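Local coordinates for RabGDI protein (Plasmodium falciparum 3D7, PDB 3P1W), which probably acts as a Rab GDP-dissociation inhibitor, holding Rab GTPases in their GDP-bound form during membrane transport, at residues P93-V98 and F248-Y253; V119-Y124 and N341-C346. All blocks are in the same frame, centred on the assembly; numbering follows the deposited sequence.

Contact 1: residues P93-V98 and F248-Y253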
ATOM      1  N   PRO A  93      -4.258  -2.974  -5.319  1.00 18.27           N
ATOM      2  CA  PRO A  93      -4.176  -3.971  -4.260  1.00 19.21           C
ATOM      3  C   PRO A  93      -2.916  -3.729  -3.460  1.00 20.09           C
ATOM      4  O   PRO A  93      -1.776  -3.871  -3.976  1.00 22.20           O
ATOM      5  CB  PRO A  93      -4.114  -5.302  -5.004  1.00 20.65           C
ATOM      6  CG  PRO A  93      -3.511  -4.986  -6.363  1.00 18.15           C
ATOM      7  CD  PRO A  93      -3.937  -3.535  -6.651  1.00 17.78           C
ATOM      8  N   LYS A  94      -3.096  -3.277  -2.244  1.00 18.26           N
ATOM      9  CA  LYS A  94      -1.970  -3.129  -1.337  1.00 18.49           C
ATOM     10  C   LYS A  94      -2.158  -4.077  -0.159  1.00 19.62           C
ATOM     11  O   LYS A  94      -3.189  -4.043   0.526  1.00 21.36           O
ATOM     12  CB  LYS A  94      -1.864  -1.694  -0.861  1.00 17.94           C
ATOM     13  CG  LYS A  94      -1.267  -0.740  -1.917  1.00 16.48           C
ATOM     14  CD  LYS A  94      -1.434   0.700  -1.572  1.00 17.59           C
ATOM     15  CE  LYS A  94      -0.795   1.632  -2.626  1.00 16.68           C
ATOM     16  NZ  LYS A  94       0.694   1.862  -2.511  1.00 15.28           N
ATOM     17  N   PHE A  95      -1.149  -4.872   0.114  1.00 19.36           N
ATOM     18  CA  PHE A  95      -1.182  -5.699   1.311  1.00 20.09           C
ATOM     19  C   PHE A  95      -0.854  -4.915   2.597  1.00 20.43           C
ATOM     20  O   PHE A  95      -0.261  -3.845   2.576  1.00 20.66           O
ATOM     21  CB  PHE A  95      -0.226  -6.880   1.165  1.00 19.41           C
ATOM     22  CG  PHE A  95      -0.506  -7.785   0.014  1.00 19.48           C
ATOM     23  CD1 PHE A  95      -1.787  -8.057  -0.418  1.00 21.15           C
ATOM     24  CD2 PHE A  95       0.542  -8.451  -0.602  1.00 18.15           C
ATOM     25  CE1 PHE A  95      -2.013  -8.951  -1.453  1.00 20.76           C
ATOM     26  CE2 PHE A  95       0.304  -9.330  -1.641  1.00 19.91           C
ATOM     27  CZ  PHE A  95      -0.975  -9.584  -2.055  1.00 20.37           C
ATOM     28  N   ILE A  96      -1.266  -5.462   3.736  1.00 21.46           N
ATOM     29  CA  ILE A  96      -1.235  -4.732   5.009  1.00 22.32           C
ATOM     30  C   ILE A  96      -0.338  -5.451   6.015  1.00 23.60           C
ATOM     31  O   ILE A  96      -0.513  -6.645   6.278  1.00 23.62           O
ATOM     32  CB  ILE A  96      -2.683  -4.625   5.508  1.00 23.22           C
ATOM     33  CG1 ILE A  96      -3.495  -3.764   4.532  1.00 23.37           C
ATOM     34  CG2 ILE A  96      -2.769  -4.078   6.949  1.00 24.87           C
ATOM     35  CD1 ILE A  96      -4.985  -4.039   4.591  1.00 26.58           C
ATOM     36  N   LEU A  97       0.643  -4.734   6.553  1.00 23.71           N
ATOM     37  CA  LEU A  97       1.567  -5.296   7.526  1.00 24.74           C
ATOM     38  C   LEU A  97       0.831  -5.546   8.854  1.00 26.14           C
ATOM     39  O   LEU A  97       0.205  -4.629   9.411  1.00 26.45           O
ATOM     40  CB  LEU A  97       2.761  -4.351   7.726  1.00 25.09           C
ATOM     41  CG  LEU A  97       3.942  -4.860   8.570  1.00 26.14           C
ATOM     42  CD1 LEU A  97       4.708  -6.023   7.900  1.00 27.03           C
ATOM     43  CD2 LEU A  97       4.918  -3.719   8.899  1.00 28.34           C
ATOM     44  N   VAL A  98       0.880  -6.790   9.327  1.00 26.93           N
ATOM     45  CA  VAL A  98       0.176  -7.192  10.569  1.00 29.00           C
ATOM     46  C   VAL A  98       0.466  -6.235  11.724  1.00 29.72           C
ATOM     47  O   VAL A  98      -0.444  -5.851  12.447  1.00 31.65           O
ATOM     48  CB  VAL A  98       0.513  -8.631  10.960  1.00 29.72           C
ATOM     49  CG1 VAL A  98      -0.034  -8.972  12.395  1.00 33.00           C
ATOM     50  CG2 VAL A  98      -0.058  -9.570   9.942  1.00 30.77           C
ATOM     51  N   PHE A 248       2.134 -10.167   6.201  1.00 25.53           N
ATOM     52  CA  PHE A 248       1.109  -9.378   5.502  1.00 24.69           C
ATOM     53  C   PHE A 248      -0.232 -10.090   5.442  1.00 25.41           C
ATOM     54  O   PHE A 248      -0.286 -11.321   5.297  1.00 26.81           O
ATOM     55  CB  PHE A 248       1.538  -9.037   4.061  1.00 22.74           C
ATOM     56  CG  PHE A 248       2.801  -8.255   3.988  1.00 22.61           C
ATOM     57  CD1 PHE A 248       2.792  -6.877   4.138  1.00 21.78           C
ATOM     58  CD2 PHE A 248       4.012  -8.902   3.795  1.00 23.53           C
ATOM     59  CE1 PHE A 248       3.994  -6.158   4.111  1.00 23.07           C
ATOM     60  CE2 PHE A 248       5.209  -8.180   3.752  1.00 24.39           C
ATOM     61  CZ  PHE A 248       5.191  -6.820   3.900  1.00 24.83           C
ATOM     62  N   ILE A 249      -1.297  -9.288   5.529  1.00 26.24           N
ATOM     63  CA  ILE A 249      -2.673  -9.757   5.366  1.00 26.79           C
ATOM     64  C   ILE A 249      -3.413  -8.946   4.327  1.00 25.95           C
ATOM     65  O   ILE A 249      -2.994  -7.837   3.947  1.00 24.22           O
ATOM     66  CB  ILE A 249      -3.471  -9.735   6.698  1.00 28.33           C
ATOM     67  CG1 ILE A 249      -3.494  -8.331   7.323  1.00 28.35           C
ATOM     68  CG2 ILE A 249      -2.876 -10.770   7.652  1.00 28.93           C
ATOM     69  CD1 ILE A 249      -4.332  -8.249   8.635  1.00 31.37           C
ATOM     70  N   TYR A 250      -4.540  -9.513   3.894  1.00 26.03           N
ATOM     71  CA  TYR A 250      -5.391  -8.917   2.881  1.00 24.89           C
ATOM     72  C   TYR A 250      -6.792  -9.475   3.121  1.00 26.36           C
ATOM     73  O   TYR A 250      -6.937 -10.634   3.523  1.00 27.25           O
ATOM     74  CB  TYR A 250      -4.872  -9.323   1.507  1.00 24.50           C
ATOM     75  CG  TYR A 250      -5.494  -8.713   0.264  1.00 21.74           C
ATOM     76  CD1 TYR A 250      -5.300  -7.377  -0.077  1.00 23.61           C
ATOM     77  CD2 TYR A 250      -6.173  -9.516  -0.640  1.00 24.70           C
ATOM     78  CE1 TYR A 250      -5.823  -6.876  -1.247  1.00 22.45           C
ATOM     79  CE2 TYR A 250      -6.692  -9.019  -1.807  1.00 24.71           C
ATOM     80  CZ  TYR A 250      -6.531  -7.713  -2.104  1.00 24.08           C
ATOM     81  OH  TYR A 250      -7.066  -7.266  -3.302  1.00 28.84           O
ATOM     82  N   PRO A 251      -7.820  -8.639   2.963  1.00 27.14           N
ATOM     83  CA  PRO A 251      -9.153  -9.113   3.300  1.00 29.01           C
ATOM     84  C   PRO A 251      -9.719 -10.060   2.275  1.00 29.66           C
ATOM     85  O   PRO A 251      -9.447  -9.922   1.095  1.00 28.01           O
ATOM     86  CB  PRO A 251     -10.009  -7.845   3.327  1.00 28.68           C
ATOM     87  CG  PRO A 251      -9.102  -6.706   3.167  1.00 28.15           C
ATOM     88  CD  PRO A 251      -7.798  -7.211   2.624  1.00 26.54           C
ATOM     89  N   LEU A 252     -10.538 -10.996   2.736  1.00 31.84           N
ATOM     90  CA  LEU A 252     -11.332 -11.799   1.842  1.00 33.05           C
ATOM     91  C   LEU A 252     -12.175 -10.859   0.974  1.00 33.15           C
ATOM     92  O   LEU A 252     -12.839  -9.945   1.481  1.00 34.06           O
ATOM     93  CB  LEU A 252     -12.214 -12.770   2.645  1.00 35.04           C
ATOM     94  CG  LEU A 252     -13.065 -13.782   1.892  1.00 36.87           C
ATOM     95  CD1 LEU A 252     -12.185 -14.688   1.059  1.00 37.91           C
ATOM     96  CD2 LEU A 252     -13.907 -14.608   2.867  1.00 37.88           C
ATOM     97  N   TYR A 253     -12.132 -11.078  -0.341  1.00 32.86           N
ATOM     98  CA  TYR A 253     -12.846 -10.256  -1.327  1.00 33.25           C
ATOM     99  C   TYR A 253     -12.143  -8.934  -1.620  1.00 32.19           C
ATOM    100  O   TYR A 253     -12.634  -8.131  -2.419  1.00 31.66           O
ATOM    101  CB  TYR A 253     -14.312  -9.983  -0.927  1.00 34.84           C
ATOM    102  CG  TYR A 253     -15.057 -11.206  -0.505  1.00 37.75           C
ATOM    103  CD1 TYR A 253     -15.133 -12.320  -1.336  1.00 40.33           C
ATOM    104  CD2 TYR A 253     -15.691 -11.265   0.736  1.00 40.93           C
ATOM    105  CE1 TYR A 253     -15.814 -13.462  -0.936  1.00 41.10           C
ATOM    106  CE2 TYR A 253     -16.378 -12.400   1.139  1.00 42.57           C
ATOM    107  CZ  TYR A 253     -16.434 -13.489   0.301  1.00 44.64           C
ATOM    108  OH  TYR A 253     -17.113 -14.622   0.690  1.00 46.30           O
TER
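F95 and Y250 meet edge to face where two short antiparallel beta strands, 96-97 and 248-251, join at the edge of the large mixed sheet of this Rab GDI fold. The edge of the F95 ring is directed at the Y250 ring, the planes 78° apart, and CD1 of F95 comes within 3.6 Å of CD1 of Y250; CE1 of F95 lies over the Y250 face, displaced toward its rim. A chi1 of -174° swings the Y250 ring away from its own N and alongside the segment 93-95, and its OH sits 3.9 Å from CB of P93.

The strands are joined at the hydrogen-bonded pair I96-I249, where I96 N donates to I249 O at 2.9 Å and I249 N returns a bond to I96 O at 2.9 Å, both donors lying in the plane of the carbonyl they meet. In the next, non-hydrogen-bonded pair, L97 sets its CD1 over one face of the F248 ring, 4.3 Å from the centroid, a CH-pi contact. F95 CB packs on F248 CB.

Further out, strand 117-129 flanks 248-251 on its other edge through backbone bonds, among them that of Y250 with L118, while helix 226-243 covers L97, V98, F248 and I249. The hydroxyl of Y250 is hydrogen-bonded to D90, and H370 makes an edge-to-face pair with its ring. NZ of K94 is hydrogen-bonded to T436 O and makes a salt bridge with D434. Beyond the paired residues, methyl CG2 of V98 rests 3.8 Å from CG2 of I249.

Contact 2: residues V119-Y124 and N341-C346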
ATOM      1  N   VAL A 119      -3.931 -14.407   5.525  1.00 32.74           N
ATOM      2  CA  VAL A 119      -2.503 -14.128   5.365  1.00 31.56           C
ATOM      3  C   VAL A 119      -2.107 -14.261   3.911  1.00 29.89           C
ATOM      4  O   VAL A 119      -2.621 -15.111   3.174  1.00 30.01           O
ATOM      5  CB  VAL A 119      -1.628 -15.066   6.270  1.00 33.44           C
ATOM      6  CG1 VAL A 119      -1.665 -16.514   5.770  1.00 34.34           C
ATOM      7  CG2 VAL A 119      -0.193 -14.586   6.349  1.00 31.65           C
ATOM      8  N   VAL A 120      -1.192 -13.398   3.497  1.00 27.09           N
ATOM      9  CA  VAL A 120      -0.554 -13.513   2.220  1.00 25.14           C
ATOM     10  C   VAL A 120       0.474 -14.616   2.332  1.00 25.93           C
ATOM     11  O   VAL A 120       1.270 -14.629   3.256  1.00 26.16           O
ATOM     12  CB  VAL A 120       0.098 -12.178   1.817  1.00 24.23           C
ATOM     13  CG1 VAL A 120       0.955 -12.324   0.560  1.00 22.16           C
ATOM     14  CG2 VAL A 120      -1.023 -11.125   1.574  1.00 23.09           C
ATOM     15  N   GLU A 121       0.449 -15.552   1.398  1.00 26.22           N
ATOM     16  CA  GLU A 121       1.146 -16.828   1.611  1.00 27.89           C
ATOM     17  C   GLU A 121       2.656 -16.753   1.472  1.00 28.31           C
ATOM     18  O   GLU A 121       3.360 -17.626   1.993  1.00 30.08           O
ATOM     19  CB  GLU A 121       0.579 -17.931   0.714  1.00 28.61           C
ATOM     20  CG  GLU A 121      -0.838 -18.317   1.092  1.00 31.11           C
ATOM     21  CD  GLU A 121      -1.334 -19.578   0.401  1.00 33.65           C
ATOM     22  OE1 GLU A 121      -0.754 -20.022  -0.613  1.00 34.80           O
ATOM     23  OE2 GLU A 121      -2.336 -20.131   0.880  1.00 36.52           O
ATOM     24  N   GLY A 122       3.174 -15.734   0.793  1.00 26.82           N
ATOM     25  CA  GLY A 122       4.606 -15.588   0.711  1.00 27.30           C
ATOM     26  C   GLY A 122       5.111 -14.213   0.369  1.00 26.10           C
ATOM     27  O   GLY A 122       4.407 -13.406  -0.216  1.00 25.01           O
ATOM     28  N   SER A 123       6.348 -13.974   0.768  1.00 26.52           N
ATOM     29  CA  SER A 123       7.040 -12.715   0.524  1.00 26.06           C
ATOM     30  C   SER A 123       8.337 -13.049  -0.181  1.00 24.31           C
ATOM     31  O   SER A 123       9.108 -13.888   0.325  1.00 24.73           O
ATOM     32  CB  SER A 123       7.377 -12.054   1.852  1.00 27.68           C
ATOM     33  OG  SER A 123       6.279 -12.073   2.749  1.00 32.81           O
ATOM     34  N   TYR A 124       8.573 -12.414  -1.328  1.00 21.80           N
ATOM     35  CA  TYR A 124       9.708 -12.686  -2.200  1.00 21.08           C
ATOM     36  C   TYR A 124      10.435 -11.390  -2.495  1.00 20.72           C
ATOM     37  O   TYR A 124       9.825 -10.281  -2.497  1.00 19.79           O
ATOM     38  CB  TYR A 124       9.273 -13.353  -3.520  1.00 20.58           C
ATOM     39  CG  TYR A 124       8.724 -14.737  -3.282  1.00 22.29           C
ATOM     40  CD1 TYR A 124       9.526 -15.853  -3.462  1.00 25.19           C
ATOM     41  CD2 TYR A 124       7.424 -14.919  -2.791  1.00 23.35           C
ATOM     42  CE1 TYR A 124       9.050 -17.127  -3.191  1.00 27.74           C
ATOM     43  CE2 TYR A 124       6.934 -16.209  -2.495  1.00 27.75           C
ATOM     44  CZ  TYR A 124       7.757 -17.298  -2.682  1.00 28.35           C
ATOM     45  OH  TYR A 124       7.299 -18.582  -2.419  1.00 33.14           O
ATOM     46  N   ASN A 341       6.642 -21.108  -5.229  1.00 31.75           N
ATOM     47  CA  ASN A 341       6.213 -22.260  -4.454  1.00 33.97           C
ATOM     48  C   ASN A 341       4.706 -22.510  -4.563  1.00 33.75           C
ATOM     49  O   ASN A 341       4.058 -22.951  -3.615  1.00 34.24           O
ATOM     50  CB  ASN A 341       6.685 -22.048  -2.999  1.00 34.22           C
ATOM     51  CG  ASN A 341       8.205 -21.963  -2.908  1.00 37.06           C
ATOM     52  OD1 ASN A 341       8.896 -22.993  -3.020  1.00 40.09           O
ATOM     53  ND2 ASN A 341       8.739 -20.758  -2.756  1.00 34.86           N
ATOM     54  N   GLN A 342       4.158 -22.211  -5.745  1.00 33.04           N
ATOM     55  CA  GLN A 342       2.740 -22.389  -6.036  1.00 33.16           C
ATOM     56  C   GLN A 342       1.842 -21.646  -5.044  1.00 31.77           C
ATOM     57  O   GLN A 342       0.705 -22.062  -4.788  1.00 31.60           O
ATOM     58  CB  GLN A 342       2.366 -23.890  -6.108  1.00 35.48           C
ATOM     59  CG  GLN A 342       3.058 -24.673  -7.241  1.00 39.84           C
ATOM     60  CD  GLN A 342       2.685 -24.147  -8.629  1.00 45.78           C
ATOM     61  OE1 GLN A 342       3.482 -23.464  -9.281  1.00 49.97           O
ATOM     62  NE2 GLN A 342       1.466 -24.456  -9.082  1.00 48.06           N
ATOM     63  N   THR A 343       2.337 -20.534  -4.508  1.00 30.29           N
ATOM     64  CA  THR A 343       1.545 -19.744  -3.542  1.00 29.88           C
ATOM     65  C   THR A 343       0.276 -19.168  -4.168  1.00 28.90           C
ATOM     66  O   THR A 343       0.249 -18.826  -5.359  1.00 28.49           O
ATOM     67  CB  THR A 343       2.353 -18.611  -2.896  1.00 28.77           C
ATOM     68  OG1 THR A 343       3.049 -17.855  -3.913  1.00 27.94           O
ATOM     69  CG2 THR A 343       3.339 -19.191  -1.858  1.00 31.01           C
ATOM     70  N   ASN A 344      -0.775 -19.085  -3.360  1.00 28.59           N
ATOM     71  CA  ASN A 344      -2.079 -18.567  -3.811  1.00 27.71           C
ATOM     72  C   ASN A 344      -2.191 -17.061  -3.615  1.00 25.85           C
ATOM     73  O   ASN A 344      -3.135 -16.422  -4.104  1.00 25.20           O
ATOM     74  CB  ASN A 344      -3.213 -19.286  -3.085  1.00 29.27           C
ATOM     75  CG  ASN A 344      -3.361 -20.717  -3.530  1.00 32.63           C
ATOM     76  OD1 ASN A 344      -3.293 -21.005  -4.719  1.00 37.68           O
ATOM     77  ND2 ASN A 344      -3.547 -21.622  -2.586  1.00 35.41           N
ATOM     78  N   SER A 345      -1.248 -16.518  -2.860  1.00 23.93           N
ATOM     79  CA  SER A 345      -1.062 -15.100  -2.750  1.00 23.06           C
ATOM     80  C   SER A 345       0.408 -14.834  -2.412  1.00 22.67           C
ATOM     81  O   SER A 345       1.060 -15.604  -1.678  1.00 22.71           O
ATOM     82  CB  SER A 345      -1.995 -14.514  -1.694  1.00 23.68           C
ATOM     83  OG  SER A 345      -1.857 -15.201  -0.461  1.00 25.45           O
ATOM     84  N   CYS A 346       0.965 -13.775  -2.978  1.00 21.07           N
ATOM     85  CA  CYS A 346       2.331 -13.408  -2.640  1.00 21.29           C
ATOM     86  C   CYS A 346       2.630 -11.971  -3.042  1.00 19.81           C
ATOM     87  O   CYS A 346       1.861 -11.346  -3.766  1.00 19.14           O
ATOM     88  CB  CYS A 346       3.378 -14.385  -3.259  1.00 20.89           C
ATOM     89  SG  CYS A 346       3.523 -14.376  -5.020  1.00 25.02           S
TER
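With CG of E121 anti to its carbonyl carbon (chi1 -68°) and the chain extended beyond it, the carboxylate reaches along the loop 343-345, while S345 holds OG between its backbone N and carbonyl carbon (chi1 53°), turned to the backbone of E121. E121 is held at both ends, its carboxylate by N344 N and its own N by S345 OG. N344 N donates to OE1 of E121 at 2.9 Å in a nearly straight bond, approaching from above the carboxylate plane rather than within it, and E121 N donates to OG of S345 at 3.0 Å. The same E121 N and the following G122 N add only weak, bent bonds to S345 O. The side chain of N344 lies beside that of E121, CB 3.6 Å from OE1, with carboxylate and amide planes turned 46° apart.

At the far end of the contact, Y124 lies on the loop side of its strand, and its hydroxyl accepts a short, straight bond of 2.6 Å from ND2 of N341. OH lies almost in the amide plane of N341, the ring and amide are nearly coplanar, and ND2 meets the ring at its edge. Between these two polar ends the filling is apolar: CG2 of T343 lies 4.0 Å from CB of E121, and CB of C346 approaches CE2 of Y124. The sulfur of C346 stands obliquely to the Y124 ring. On the other side of E121, CG1 of V120 sits 3.6 Å from CA of C346.

Q369, just after strand 361-367, bonds both segments, its OE1 to OG of S345 and its NE2 to V119 O. Backbone bonds of G122 and Y124 with Q347 carry the pairing onward. The arrangement is that of a loop leading into parallel pairing, here of strands 117-129 and 346-350 in the mixed sheet.

Overall arrangement
From the N terminus, the chain passes 93-98, then 119-124, and returns at 248-253 to close a loop with more helix than strand in contact 1. It goes on through further strands to 341-346, where contact 2 closes a longer loop back to 119-124. The segments alternate, so the two loops cross instead of nesting. Their centres are about 12 Å apart and they touch directly: strands 248-251 and 117-129 are neighbours in one sheet, F248 O probably accepts a hydrogen bond from V120 N at 2.9 Å, and the F95 ring packs on V120. Strands 96-97, 248-251, 117-129 and 346-350 therefore follow one another across this sheet.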